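Local structure of putative isohexenylglutaconyl-CoA hydratase (Pseudomonas aeruginosa, 4ZU2) at residues A[205-209]-A[260-264]. The protein is a crotonase-family enzyme that probably hydrates isohexenylglutaconyl-CoA during the breakdown of acyclic terpenes such as citronellate. Sequence-based numbering, arbitrary orientation.
Sequences RRCAP and PVWAQ
Arg206 and Ala263 form the nearest CA pair between 205-209 and 260-264, 4.6 Å apart. The first segment is a linker without regular structure up to Ala208, the N-cap of helix 209-221, whose first residue is Pro209; the second contains a short 3-10 turn, 261-263, closed by the bond from Ala263 N to Pro260 O. Arg205 O meets Ala263 CA at 3.2 Å, with an angle of 139° at the hydrogen, which fits a CA-H...O contact. The same oxygen lies near Trp262 O, and because both are acceptors no bond joins them; Arg53 bridges the two, with NH2 hydrogen-bonded to Arg205 O and NH1 to Trp262 O.

Trp262 contributes most of what 260-264 buries. Its CG stands between the backbone N and the carbonyl carbon (chi1 54°), which turns the indole toward the linker. The pyrrole side donates from NE1 to Arg206 O in a bent hydrogen bond, whose 2.4 Å length is doubtful because it is so short. Ala208 CB sits 3.6 Å from the six-membered centroid and only 6° off the normal, a CH-pi contact over the centre of the face. Pro260 CB lies 3.3 Å above the opposite face, offset toward the rim, so the indole is sandwiched between the linker and its own segment. Beside it, Ala263 CB approaches Arg206 CA at 4.0 Å.

The contact ties the C-terminal tail, after helix 247-255, to the junction of helices 190-205 and 209-221, in the C-terminal helical region that typically joins crotonase trimers. Ser141 of the second subunit packs against Trp262 and Pro260, while Arg205 forms a salt bridge with Glu15, between strands 9-14 and 17-22.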
ATOM      1  N   ARG A 205     -10.406 -14.436 -20.323  1.00 34.55           N
ATOM      2  CA  ARG A 205     -11.550 -15.101 -20.958  1.00 33.04           C
ATOM      3  C   ARG A 205     -11.973 -16.370 -20.187  1.00 29.79           C
ATOM      4  O   ARG A 205     -13.099 -16.873 -20.387  1.00 24.99           O
ATOM      5  CB  ARG A 205     -11.253 -15.434 -22.442  1.00 37.39           C
ATOM      6  CG  ARG A 205     -11.014 -14.210 -23.372  1.00 63.09           C
ATOM      7  CD  ARG A 205     -12.300 -13.523 -23.850  1.00 61.18           C
ATOM      8  NE  ARG A 205     -12.203 -13.041 -25.234  1.00 54.88           N
ATOM      9  CZ  ARG A 205     -13.227 -12.570 -25.966  1.00 45.11           C
ATOM     10  NH1 ARG A 205     -14.463 -12.494 -25.488  1.00 31.54           N
ATOM     11  NH2 ARG A 205     -13.013 -12.164 -27.207  1.00 50.75           N
ATOM     12  N   ARG A 206     -11.066 -16.883 -19.338  1.00 27.27           N
ATOM     13  CA  ARG A 206     -11.367 -17.934 -18.374  1.00 28.01           C
ATOM     14  C   ARG A 206     -12.432 -17.446 -17.380  1.00 34.20           C
ATOM     15  O   ARG A 206     -13.178 -18.236 -16.820  1.00 36.64           O
ATOM     16  CB  ARG A 206     -10.138 -18.298 -17.507  1.00 32.72           C
ATOM     17  CG  ARG A 206      -8.842 -18.671 -18.174  1.00 37.54           C
ATOM     18  CD  ARG A 206      -9.043 -19.806 -19.133  1.00 49.21           C
ATOM     19  NE  ARG A 206      -7.809 -20.157 -19.837  1.00 55.35           N
ATOM     20  CZ  ARG A 206      -7.474 -19.723 -21.058  1.00 55.46           C
ATOM     21  NH1 ARG A 206      -8.294 -18.904 -21.748  1.00 52.71           N
ATOM     22  NH2 ARG A 206      -6.307 -20.113 -21.593  1.00 50.70           N
ATOM     23  N   CYS A 207     -12.474 -16.129 -17.167  1.00 34.21           N
ATOM     24  CA  CYS A 207     -13.176 -15.513 -16.048  1.00 32.73           C
ATOM     25  C   CYS A 207     -14.543 -14.982 -16.446  1.00 30.49           C
ATOM     26  O   CYS A 207     -14.683 -14.251 -17.433  1.00 30.26           O
ATOM     27  CB  CYS A 207     -12.299 -14.388 -15.464  1.00 31.46           C
ATOM     28  SG  CYS A 207     -10.682 -14.968 -14.797  1.00 22.12           S
ATOM     29  N   ALA A 208     -15.568 -15.363 -15.691  1.00 26.58           N
ATOM     30  CA  ALA A 208     -16.953 -14.936 -16.001  1.00 25.91           C
ATOM     31  C   ALA A 208     -17.163 -13.424 -15.802  1.00 31.27           C
ATOM     32  O   ALA A 208     -16.555 -12.810 -14.915  1.00 36.16           O
ATOM     33  CB  ALA A 208     -17.962 -15.720 -15.132  1.00 22.87           C
ATOM     34  N   PRO A 209     -18.045 -12.818 -16.600  1.00 29.18           N
ATOM     35  CA  PRO A 209     -18.232 -11.366 -16.529  1.00 29.87           C
ATOM     36  C   PRO A 209     -19.053 -10.817 -15.339  1.00 29.92           C
ATOM     37  O   PRO A 209     -18.731  -9.762 -14.806  1.00 26.32           O
ATOM     38  CB  PRO A 209     -18.920 -11.033 -17.859  1.00 25.05           C
ATOM     39  CG  PRO A 209     -19.460 -12.325 -18.378  1.00 22.41           C
ATOM     40  CD  PRO A 209     -18.557 -13.386 -17.862  1.00 28.10           C
ATOM     41  N   PRO A 260     -15.784 -23.748 -18.823  1.00 34.41           N
ATOM     42  CA  PRO A 260     -17.119 -23.135 -18.800  1.00 33.29           C
ATOM     43  C   PRO A 260     -17.336 -22.391 -20.116  1.00 34.54           C
ATOM     44  O   PRO A 260     -16.379 -22.126 -20.828  1.00 31.11           O
ATOM     45  CB  PRO A 260     -17.050 -22.173 -17.613  1.00 31.30           C
ATOM     46  CG  PRO A 260     -15.604 -21.832 -17.488  1.00 31.56           C
ATOM     47  CD  PRO A 260     -14.853 -23.071 -17.905  1.00 32.58           C
ATOM     48  N   VAL A 261     -18.572 -22.064 -20.444  1.00 37.05           N
ATOM     49  CA  VAL A 261     -18.850 -21.569 -21.777  1.00 39.88           C
ATOM     50  C   VAL A 261     -18.137 -20.253 -22.105  1.00 42.02           C
ATOM     51  O   VAL A 261     -17.612 -20.112 -23.214  1.00 43.03           O
ATOM     52  CB  VAL A 261     -20.375 -21.448 -22.060  1.00 43.00           C
ATOM     53  CG1 VAL A 261     -21.045 -20.493 -21.093  1.00 41.52           C
ATOM     54  CG2 VAL A 261     -20.616 -21.072 -23.511  1.00 43.95           C
ATOM     55  N   TRP A 262     -18.107 -19.320 -21.147  1.00 38.49           N
ATOM     56  CA  TRP A 262     -17.458 -18.027 -21.352  1.00 31.29           C
ATOM     57  C   TRP A 262     -16.031 -18.247 -21.740  1.00 28.87           C
ATOM     58  O   TRP A 262     -15.492 -17.440 -22.434  1.00 36.35           O
ATOM     59  CB  TRP A 262     -17.509 -17.107 -20.118  1.00 27.07           C
ATOM     60  CG  TRP A 262     -16.959 -17.747 -18.841  1.00 25.52           C
ATOM     61  CD1 TRP A 262     -15.648 -17.886 -18.483  1.00 19.80           C
ATOM     62  CD2 TRP A 262     -17.725 -18.334 -17.784  1.00 24.02           C
ATOM     63  NE1 TRP A 262     -15.554 -18.508 -17.268  1.00 23.19           N
ATOM     64  CE2 TRP A 262     -16.818 -18.803 -16.821  1.00 24.77           C
ATOM     65  CE3 TRP A 262     -19.082 -18.523 -17.569  1.00 29.69           C
ATOM     66  CZ2 TRP A 262     -17.230 -19.456 -15.665  1.00 19.09           C
ATOM     67  CZ3 TRP A 262     -19.490 -19.158 -16.386  1.00 29.13           C
ATOM     68  CH2 TRP A 262     -18.571 -19.608 -15.464  1.00 18.22           C
ATOM     69  N   ALA A 263     -15.425 -19.347 -21.307  1.00 29.26           N
ATOM     70  CA  ALA A 263     -14.030 -19.640 -21.656  1.00 27.65           C
ATOM     71  C   ALA A 263     -13.850 -20.303 -23.017  1.00 33.30           C
ATOM     72  O   ALA A 263     -12.737 -20.714 -23.343  1.00 35.17           O
ATOM     73  CB  ALA A 263     -13.429 -20.498 -20.602  1.00 29.79           C
ATOM     74  N   GLN A 264     -14.942 -20.397 -23.790  1.00 43.09           N
ATOM     75  CA  GLN A 264     -14.956 -20.994 -25.153  1.00 52.03           C
ATOM     76  C   GLN A 264     -14.822 -19.930 -26.246  1.00 55.70           C
ATOM     77  O   GLN A 264     -15.823 -19.453 -26.780  1.00 56.96           O
ATOM     78  CB  GLN A 264     -16.252 -21.789 -25.418  1.00 50.66           C
ATOM     79  CG  GLN A 264     -16.318 -23.067 -24.651  1.00 48.69           C
ATOM     80  CD  GLN A 264     -17.664 -23.761 -24.614  1.00 52.01           C
ATOM     81  OE1 GLN A 264     -18.516 -23.552 -25.479  1.00 54.10           O
ATOM     82  NE2 GLN A 264     -17.856 -24.622 -23.598  1.00 49.35           N
TER